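Local coordinates for hypothetical protein (Caulobacter vibrioides, PDB 2QAS) that probably serves as an adaptor that delivers ssrA-tagged proteins to the ClpX unfoldase for degradation, at residues T50-A55 with Y68-T73; G57-Q62 with R102-Y107; I74-Q79 with F90-K95. All coordinates share one frame; numbering follows the deposited sequence.

Interaction 1: T50-A55 with Y68-T73; sequences TFKTKA and YPDEMT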
loop_
_atom_site.group_PDB
_atom_site.type_symbol
_atom_site.label_atom_id
_atom_site.label_comp_id
_atom_site.label_asym_id
_atom_site.label_seq_id
_atom_site.Cartn_x
_atom_site.Cartn_y
_atom_site.Cartn_z
ATOM N N THR A 50 -6.397 -15.749 4.423
ATOM C CA THR A 50 -7.747 -15.953 4.927
ATOM C C THR A 50 -8.665 -14.998 4.187
ATOM O O THR A 50 -8.338 -13.830 4.024
ATOM C CB THR A 50 -7.833 -15.685 6.436
ATOM O OG1 THR A 50 -6.827 -16.449 7.116
ATOM C CG2 THR A 50 -9.199 -16.088 6.962
ATOM N N PHE A 51 -9.806 -15.494 3.724
ATOM C CA PHE A 51 -10.747 -14.654 2.989
ATOM C C PHE A 51 -12.219 -14.953 3.266
ATOM O O PHE A 51 -12.583 -16.027 3.762
ATOM C CB PHE A 51 -10.519 -14.789 1.489
ATOM C CG PHE A 51 -10.790 -16.171 0.962
ATOM C CD1 PHE A 51 -9.864 -17.192 1.140
ATOM C CD2 PHE A 51 -11.980 -16.450 0.292
ATOM C CE1 PHE A 51 -10.115 -18.472 0.657
ATOM C CE2 PHE A 51 -12.247 -17.725 -0.196
ATOM C CZ PHE A 51 -11.313 -18.743 -0.016
ATOM N N LYS A 52 -13.057 -13.990 2.903
ATOM C CA LYS A 52 -14.496 -14.096 3.081
ATOM C C LYS A 52 -15.051 -14.867 1.891
ATOM O O LYS A 52 -14.983 -14.400 0.761
ATOM C CB LYS A 52 -15.119 -12.695 3.138
ATOM C CG LYS A 52 -16.442 -12.623 3.889
ATOM C CD LYS A 52 -16.234 -12.766 5.401
ATOM C CE LYS A 52 -17.564 -12.939 6.137
ATOM N NZ LYS A 52 -18.549 -11.880 5.765
ATOM N N THR A 53 -15.592 -16.048 2.164
ATOM C CA THR A 53 -16.159 -16.930 1.148
ATOM C C THR A 53 -17.319 -16.330 0.356
ATOM O O THR A 53 -17.481 -16.614 -0.835
ATOM C CB THR A 53 -16.655 -18.231 1.792
ATOM O OG1 THR A 53 -15.559 -18.885 2.438
ATOM C CG2 THR A 53 -17.241 -19.159 0.745
ATOM N N LYS A 54 -18.129 -15.509 1.018
ATOM C CA LYS A 54 -19.286 -14.899 0.366
ATOM C C LYS A 54 -18.996 -13.571 -0.320
ATOM O O LYS A 54 -19.832 -13.057 -1.066
ATOM C CB LYS A 54 -20.431 -14.733 1.371
ATOM C CG LYS A 54 -21.172 -16.034 1.675
ATOM C CD LYS A 54 -22.311 -15.809 2.662
ATOM C CE LYS A 54 -23.215 -17.030 2.757
ATOM N NZ LYS A 54 -22.468 -18.242 3.190
ATOM N N ALA A 55 -17.814 -13.015 -0.070
ATOM C CA ALA A 55 -17.433 -11.762 -0.708
ATOM C C ALA A 55 -17.698 -11.915 -2.210
ATOM O O ALA A 55 -17.512 -12.996 -2.772
ATOM C CB ALA A 55 -15.958 -11.480 -0.458
ATOM N N TYR A 68 -17.567 -23.791 3.975
ATOM C CA TYR A 68 -17.011 -22.621 4.650
ATOM C C TYR A 68 -17.896 -21.396 4.436
ATOM O O TYR A 68 -17.649 -20.579 3.545
ATOM C CB TYR A 68 -15.596 -22.369 4.139
ATOM C CG TYR A 68 -14.667 -23.512 4.472
ATOM C CD1 TYR A 68 -14.181 -23.683 5.770
ATOM C CD2 TYR A 68 -14.334 -24.472 3.513
ATOM C CE1 TYR A 68 -13.394 -24.780 6.108
ATOM C CE2 TYR A 68 -13.548 -25.576 3.842
ATOM C CZ TYR A 68 -13.084 -25.720 5.143
ATOM O OH TYR A 68 -12.317 -26.809 5.482
ATOM N N PRO A 69 -18.934 -21.250 5.279
ATOM C CA PRO A 69 -19.922 -20.166 5.269
ATOM C C PRO A 69 -19.357 -18.754 5.099
ATOM O O PRO A 69 -19.707 -18.062 4.138
ATOM C CB PRO A 69 -20.650 -20.352 6.602
ATOM C CG PRO A 69 -19.593 -20.964 7.483
ATOM C CD PRO A 69 -19.003 -21.992 6.552
ATOM N N ASP A 70 -18.502 -18.315 6.022
ATOM C CA ASP A 70 -17.932 -16.977 5.894
ATOM C C ASP A 70 -16.421 -16.933 5.640
ATOM O O ASP A 70 -15.988 -16.493 4.580
ATOM C CB ASP A 70 -18.278 -16.106 7.118
ATOM C CG ASP A 70 -17.531 -16.520 8.380
ATOM O OD1 ASP A 70 -17.238 -15.625 9.208
ATOM O OD2 ASP A 70 -17.251 -17.729 8.550
ATOM N N GLU A 71 -15.628 -17.396 6.601
ATOM C CA GLU A 71 -14.171 -17.373 6.480
ATOM C C GLU A 71 -13.573 -18.680 5.976
ATOM O O GLU A 71 -14.136 -19.752 6.172
ATOM C CB GLU A 71 -13.543 -17.051 7.840
ATOM C CG GLU A 71 -13.940 -15.705 8.418
ATOM C CD GLU A 71 -13.180 -14.558 7.786
ATOM O OE1 GLU A 71 -11.940 -14.520 7.945
ATOM O OE2 GLU A 71 -13.815 -13.696 7.134
ATOM N N MET A 72 -12.423 -18.578 5.321
ATOM C CA MET A 72 -11.723 -19.757 4.832
ATOM C C MET A 72 -10.254 -19.431 4.705
ATOM O O MET A 72 -9.886 -18.434 4.091
ATOM C CB MET A 72 -12.250 -20.227 3.470
ATOM C CG MET A 72 -11.593 -21.527 3.004
ATOM S SD MET A 72 -12.201 -22.242 1.438
ATOM C CE MET A 72 -10.714 -22.921 0.804
ATOM N N THR A 73 -9.417 -20.266 5.304
ATOM C CA THR A 73 -7.982 -20.071 5.224
ATOM C C THR A 73 -7.390 -21.124 4.304
ATOM O O THR A 73 -7.854 -22.267 4.266
ATOM C CB THR A 73 -7.310 -20.197 6.610
ATOM O OG1 THR A 73 -7.795 -19.157 7.467
ATOM C CG2 THR A 73 -5.793 -20.073 6.492
HETATM O O HOH W 1 -18.395 -14.974 3.585
#
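Phe-51 and Met-72 project side by side from one face of an antiparallel strand pair. Met-72 CB sits over the Phe-51 ring, 4.2 Å from its centroid and 27° off the normal. Further out, Met-72 SD meets the ring obliquely, 3.9 Å from Phe-51 CZ, a Met-aromatic contact; Met-72 CG, anti to the backbone N (chi1 -176°), runs the thioether past the ring. The two residues form a hydrogen-bonded pair, each N-H bonding the other's carbonyl. On the opposite face the OG1 hydroxyls of Thr-50 and Thr-73 share a hydrogen bond of 2.9 Å. The Glu-71 side chain crosses that of Thr-50 at about a right angle, OE1 against Thr-50 CG2, and OE1 is hydrogen-bonded to Thr-111. Lys-52 CD packs against Glu-71 OE2, but Lys-52 NZ stays 5.3 Å from both Glu-71 OE2 and Asp-70 OD1, so no salt bridge forms. Thr-53 OG1 donates to Tyr-68 O at 2.9 Å, and Lys-54 brings NZ to Pro-69 O, also 2.9 Å. Tyr-68 and Met-72 also pack on an apolar side chain of the bound peptide. The chemistry thus divides by face and end: sulfur and ring toward the interior, hydroxyls opposite, and carbonyl acceptors binding the turns together.

Interaction 2: G57-Q62 with R102-Y107; sequences GVSGPQ and RLSVPY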
loop_
_atom_site.group_PDB
_atom_site.type_symbol
_atom_site.label_atom_id
_atom_site.label_comp_id
_atom_site.label_asym_id
_atom_site.label_seq_id
_atom_site.Cartn_x
_atom_site.Cartn_y
_atom_site.Cartn_z
ATOM N N GLY A 57 -17.177 -11.779 -6.193
ATOM C CA GLY A 57 -15.961 -12.091 -6.922
ATOM C C GLY A 57 -15.301 -13.441 -6.670
ATOM O O GLY A 57 -14.521 -13.896 -7.510
ATOM N N VAL A 58 -15.580 -14.088 -5.539
ATOM C CA VAL A 58 -14.945 -15.373 -5.287
ATOM C C VAL A 58 -15.736 -16.529 -5.878
ATOM O O VAL A 58 -16.961 -16.610 -5.753
ATOM C CB VAL A 58 -14.674 -15.631 -3.761
ATOM C CG1 VAL A 58 -15.029 -14.415 -2.951
ATOM C CG2 VAL A 58 -15.407 -16.864 -3.285
ATOM N N SER A 59 -15.017 -17.420 -6.544
ATOM C CA SER A 59 -15.635 -18.578 -7.158
ATOM C C SER A 59 -14.897 -19.837 -6.727
ATOM O O SER A 59 -13.703 -19.803 -6.443
ATOM C CB SER A 59 -15.604 -18.432 -8.677
ATOM O OG SER A 59 -14.299 -18.093 -9.106
ATOM N N GLY A 60 -15.619 -20.945 -6.672
ATOM C CA GLY A 60 -15.016 -22.203 -6.276
ATOM C C GLY A 60 -16.061 -23.289 -6.354
ATOM O O GLY A 60 -17.226 -22.988 -6.603
ATOM N N PRO A 61 -15.690 -24.561 -6.157
ATOM C CA PRO A 61 -16.721 -25.597 -6.235
ATOM C C PRO A 61 -17.825 -25.260 -5.237
ATOM O O PRO A 61 -17.549 -24.874 -4.098
ATOM C CB PRO A 61 -15.961 -26.870 -5.866
ATOM C CG PRO A 61 -14.560 -26.571 -6.311
ATOM C CD PRO A 61 -14.379 -25.149 -5.839
ATOM N N GLN A 62 -19.071 -25.395 -5.678
ATOM C CA GLN A 62 -20.227 -25.097 -4.840
ATOM C C GLN A 62 -20.172 -25.876 -3.525
ATOM O O GLN A 62 -20.476 -25.339 -2.459
ATOM C CB GLN A 62 -21.520 -25.435 -5.596
ATOM C CG GLN A 62 -22.692 -24.505 -5.281
ATOM C CD GLN A 62 -23.964 -24.868 -6.039
ATOM O OE1 GLN A 62 -24.586 -25.897 -5.771
ATOM N NE2 GLN A 62 -24.353 -24.023 -6.992
ATOM N N ARG A 102 -10.129 -25.665 -8.065
ATOM C CA ARG A 102 -9.740 -24.296 -8.396
ATOM C C ARG A 102 -10.467 -23.236 -7.581
ATOM O O ARG A 102 -11.634 -23.392 -7.236
ATOM C CB ARG A 102 -9.987 -24.026 -9.877
ATOM C CG ARG A 102 -8.747 -24.145 -10.744
ATOM C CD ARG A 102 -8.209 -22.777 -11.143
ATOM N NE ARG A 102 -6.757 -22.770 -11.045
ATOM C CZ ARG A 102 -5.976 -21.779 -11.447
ATOM N NH1 ARG A 102 -6.498 -20.694 -11.999
ATOM N NH2 ARG A 102 -4.670 -21.865 -11.264
ATOM N N LEU A 103 -9.767 -22.144 -7.298
ATOM C CA LEU A 103 -10.325 -21.043 -6.528
ATOM C C LEU A 103 -9.882 -19.711 -7.085
ATOM O O LEU A 103 -8.752 -19.563 -7.559
ATOM C CB LEU A 103 -9.851 -21.099 -5.082
ATOM C CG LEU A 103 -10.428 -22.130 -4.130
ATOM C CD1 LEU A 103 -9.725 -21.972 -2.793
ATOM C CD2 LEU A 103 -11.932 -21.923 -3.976
ATOM N N SER A 104 -10.782 -18.741 -7.004
ATOM C CA SER A 104 -10.500 -17.384 -7.433
ATOM C C SER A 104 -10.857 -16.502 -6.261
ATOM O O SER A 104 -11.974 -16.563 -5.752
ATOM C CB SER A 104 -11.330 -17.007 -8.652
ATOM O OG SER A 104 -10.637 -17.387 -9.822
ATOM N N VAL A 105 -9.902 -15.695 -5.824
ATOM C CA VAL A 105 -10.137 -14.821 -4.687
ATOM C C VAL A 105 -9.707 -13.390 -4.969
ATOM O O VAL A 105 -8.579 -13.146 -5.402
ATOM C CB VAL A 105 -9.378 -15.337 -3.445
ATOM C CG1 VAL A 105 -9.639 -14.426 -2.255
ATOM C CG2 VAL A 105 -9.804 -16.767 -3.145
ATOM N N PRO A 106 -10.612 -12.421 -4.751
ATOM C CA PRO A 106 -10.231 -11.029 -5.005
ATOM C C PRO A 106 -9.400 -10.565 -3.820
ATOM O O PRO A 106 -9.561 -11.074 -2.707
ATOM C CB PRO A 106 -11.579 -10.301 -5.075
ATOM C CG PRO A 106 -12.556 -11.378 -5.426
ATOM C CD PRO A 106 -12.072 -12.532 -4.586
ATOM N N TYR A 107 -8.499 -9.619 -4.040
ATOM C CA TYR A 107 -7.709 -9.135 -2.925
ATOM C C TYR A 107 -8.624 -8.419 -1.940
ATOM O O TYR A 107 -8.318 -8.315 -0.755
ATOM C CB TYR A 107 -6.600 -8.224 -3.431
ATOM C CG TYR A 107 -5.686 -8.962 -4.376
ATOM C CD1 TYR A 107 -5.674 -8.670 -5.736
ATOM C CD2 TYR A 107 -4.875 -10.005 -3.918
ATOM C CE1 TYR A 107 -4.879 -9.398 -6.622
ATOM C CE2 TYR A 107 -4.079 -10.739 -4.793
ATOM C CZ TYR A 107 -4.087 -10.432 -6.144
ATOM O OH TYR A 107 -3.322 -11.163 -7.023
#
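The flat peptide group between Gly-57 and Val-58 has the CG-CD edge of Pro-106 over one face, with Pro-106 CG almost directly above Gly-57 C at 3.7 Å. Val-58 crosses the same proline at about a right angle, its CG1 lying 3.9 Å from Pro-106 CD. At the other end of the contact the roles are reversed: the ring of Pro-61 brings CD to Arg-102 O, 3.5 Å away. Between the two prolines the backbones meet in a single antiparallel bridge. Ser-59 N donates to Ser-104 O at 3.3 Å, and Ser-104 N returns the bond to Ser-59 O at 3.2 Å and 161°. Beside this bridge Ser-59 OG rests against Ser-104 CB, 3.2 Å away. Leu-103, with CG beside its backbone N (chi1 -75°), swings CD2 to 3.9 Å from Gly-60 CA, where the bare glycine backbone admits the methyl. The loop after strand 47-52 is thereby laid along the side of strand 99-106 that faces away from strand 89-96, before Pro-61 takes the N-cap position of helix 62-67. The specific polar bonding is thus two main-chain hydrogen bonds, to which the side chains add van der Waals contact, with no charged pairing.

Interaction 3: I74-Q79 with F90-K95; sequences IVLQHQ and FSVTLK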
loop_
_atom_site.group_PDB
_atom_site.type_symbol
_atom_site.label_atom_id
_atom_site.label_comp_id
_atom_site.label_asym_id
_atom_site.label_seq_id
_atom_site.Cartn_x
_atom_site.Cartn_y
_atom_site.Cartn_z
ATOM N N ILE A 74 -6.387 -20.727 3.533
ATOM C CA ILE A 74 -5.704 -21.658 2.657
ATOM C C ILE A 74 -4.235 -21.442 2.906
ATOM O O ILE A 74 -3.819 -20.346 3.262
ATOM C CB ILE A 74 -6.029 -21.430 1.144
ATOM C CG1 ILE A 74 -5.546 -20.059 0.682
ATOM C CG2 ILE A 74 -7.520 -21.590 0.903
ATOM C CD1 ILE A 74 -5.944 -19.755 -0.745
ATOM N N VAL A 75 -3.446 -22.492 2.749
ATOM C CA VAL A 75 -2.023 -22.381 2.962
ATOM C C VAL A 75 -1.340 -22.664 1.631
ATOM O O VAL A 75 -1.735 -23.589 0.901
ATOM C CB VAL A 75 -1.548 -23.374 4.060
ATOM C CG1 VAL A 75 -1.929 -24.801 3.687
ATOM C CG2 VAL A 75 -0.053 -23.253 4.263
ATOM N N LEU A 76 -0.351 -21.831 1.303
ATOM C CA LEU A 76 0.413 -21.968 0.070
ATOM C C LEU A 76 1.820 -22.348 0.484
ATOM O O LEU A 76 2.627 -21.497 0.846
ATOM C CB LEU A 76 0.416 -20.645 -0.702
ATOM C CG LEU A 76 -0.968 -20.163 -1.146
ATOM C CD1 LEU A 76 -0.840 -18.839 -1.864
ATOM C CD2 LEU A 76 -1.613 -21.214 -2.043
ATOM N N GLN A 77 2.109 -23.641 0.440
ATOM C CA GLN A 77 3.407 -24.131 0.863
ATOM C C GLN A 77 3.820 -25.365 0.074
ATOM O O GLN A 77 4.600 -25.270 -0.880
ATOM C CB GLN A 77 3.346 -24.435 2.367
ATOM C CG GLN A 77 4.601 -25.021 3.012
ATOM C CD GLN A 77 4.487 -25.105 4.550
ATOM O OE1 GLN A 77 3.485 -25.585 5.095
ATOM N NE2 GLN A 77 5.519 -24.641 5.245
ATOM N N HIS A 78 3.271 -26.518 0.458
ATOM C CA HIS A 78 3.603 -27.782 -0.190
ATOM C C HIS A 78 2.638 -28.224 -1.267
ATOM O O HIS A 78 3.008 -29.025 -2.122
ATOM C CB HIS A 78 3.674 -28.908 0.847
ATOM C CG HIS A 78 4.632 -28.642 1.962
ATOM N ND1 HIS A 78 4.238 -28.590 3.282
ATOM C CD2 HIS A 78 5.961 -28.384 1.952
ATOM C CE1 HIS A 78 5.283 -28.307 4.040
ATOM N NE2 HIS A 78 6.341 -28.177 3.257
ATOM N N GLN A 79 1.404 -27.726 -1.235
ATOM C CA GLN A 79 0.426 -28.189 -2.214
ATOM C C GLN A 79 -0.453 -27.155 -2.893
ATOM O O GLN A 79 -1.578 -26.887 -2.463
ATOM C CB GLN A 79 -0.453 -29.266 -1.563
ATOM C CG GLN A 79 0.335 -30.522 -1.164
ATOM C CD GLN A 79 -0.550 -31.622 -0.602
ATOM O OE1 GLN A 79 -1.534 -32.010 -1.223
ATOM N NE2 GLN A 79 -0.200 -32.133 0.575
ATOM N N PHE A 90 -6.659 -13.354 -7.503
ATOM C CA PHE A 90 -5.760 -14.459 -7.830
ATOM C C PHE A 90 -6.526 -15.778 -7.843
ATOM O O PHE A 90 -7.550 -15.923 -7.161
ATOM C CB PHE A 90 -4.592 -14.551 -6.834
ATOM C CG PHE A 90 -4.991 -14.981 -5.438
ATOM C CD1 PHE A 90 -5.454 -14.053 -4.507
ATOM C CD2 PHE A 90 -4.878 -16.318 -5.047
ATOM C CE1 PHE A 90 -5.801 -14.443 -3.206
ATOM C CE2 PHE A 90 -5.221 -16.722 -3.753
ATOM C CZ PHE A 90 -5.682 -15.785 -2.830
ATOM N N SER A 91 -6.055 -16.723 -8.648
ATOM C CA SER A 91 -6.683 -18.036 -8.687
ATOM C C SER A 91 -5.576 -19.071 -8.473
ATOM O O SER A 91 -4.418 -18.818 -8.811
ATOM C CB SER A 91 -7.465 -18.257 -10.001
ATOM O OG SER A 91 -6.650 -18.132 -11.143
ATOM N N VAL A 92 -5.936 -20.208 -7.874
ATOM C CA VAL A 92 -4.985 -21.275 -7.531
ATOM C C VAL A 92 -5.679 -22.627 -7.484
ATOM O O VAL A 92 -6.878 -22.707 -7.224
ATOM C CB VAL A 92 -4.411 -21.115 -6.085
ATOM C CG1 VAL A 92 -3.118 -21.876 -5.945
ATOM C CG2 VAL A 92 -4.215 -19.670 -5.746
ATOM N N THR A 93 -4.909 -23.688 -7.687
ATOM C CA THR A 93 -5.449 -25.031 -7.591
ATOM C C THR A 93 -4.891 -25.621 -6.304
ATOM O O THR A 93 -3.677 -25.603 -6.081
ATOM C CB THR A 93 -4.998 -25.912 -8.748
ATOM O OG1 THR A 93 -5.526 -25.394 -9.970
ATOM C CG2 THR A 93 -5.492 -27.345 -8.545
ATOM N N LEU A 94 -5.776 -26.131 -5.457
ATOM C CA LEU A 94 -5.385 -26.743 -4.198
ATOM C C LEU A 94 -6.091 -28.109 -4.095
ATOM O O LEU A 94 -6.955 -28.436 -4.915
ATOM C CB LEU A 94 -5.824 -25.848 -3.042
ATOM C CG LEU A 94 -5.341 -24.397 -2.987
ATOM C CD1 LEU A 94 -6.004 -23.692 -1.814
ATOM C CD2 LEU A 94 -3.813 -24.348 -2.854
ATOM N N LYS A 95 -5.746 -28.896 -3.081
ATOM C CA LYS A 95 -6.359 -30.209 -2.894
ATOM C C LYS A 95 -7.160 -30.292 -1.617
ATOM O O LYS A 95 -6.718 -29.837 -0.566
ATOM C CB LYS A 95 -5.292 -31.296 -2.854
ATOM C CG LYS A 95 -4.861 -31.759 -4.198
ATOM C CD LYS A 95 -3.831 -32.857 -4.084
ATOM C CE LYS A 95 -3.435 -33.319 -5.472
ATOM N NZ LYS A 95 -2.135 -34.004 -5.403
HETATM O O HOH W 2 -3.789 -28.036 -1.340
#
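Gln-79 O accepts a hydrogen bond of 2.7 Å from a water that in turn accepts one of 2.8 Å from Lys-95 N, so a single water spans the gap between the two backbones. The same carbonyl oxygen lies 3.4 Å from Leu-94 CD2. Alongside, the extended Gln-79 side chain crosses that of Lys-95 at about a right angle and lays OE1 near Lys-95 CD. Strands 71-76 and 89-96 belong to different sheets; the axes of their segments 74-76 and 90-95 lie 9.2 Å apart at 104°, consistent with strands of two sheets packed face to face and running nearly at right angles here. The bound peptide is held along strand 71-76 and the following loop, by bonds from Val-75 N, His-78 N and the Gln-77 and Gln-79 side chains. Inside, Leu-94 divides its methyls between two neighbours that it meets at about right angles: CD1 lies 3.7 Å from Ile-74 CB, and CD2 3.9 Å from Leu-76 CD2. Leu-76 CD2 also approaches Val-92 CG1. Ile-74 holds CG1 between its backbone N and carbonyl carbon (chi1 63°), and from there Ile-74 CD1 comes to the edge of the Phe-90 ring, near its plane, 4.3 Å from Phe-90 CE2. Phe-90 continues the apolar layer toward Ile-49 and Val-105.

Overall arrangement
Interaction 3 is the buried contact, interaction 1 is partly buried and interaction 2 lies at the surface. Interactions 1 and 3 share strand 71-76: the first pairs it with strand 47-52 inside one sheet, the third packs it on the other sheet. Interaction 2 fastens the loop that follows strand 47-52 to strand 99-106, itself hydrogen-bonded to strand 89-96 of interaction 3. Their chemistry follows: backbone bonds, a Met-aromatic pair and polar turns in interaction 1, one backbone bridge edged by prolines in interaction 2, and aliphatic contacts with a bridging water in interaction 3. Phe-51 packing on Val-105 and Ile-74 joins all three, while the bound peptide meets interactions 1 and 3.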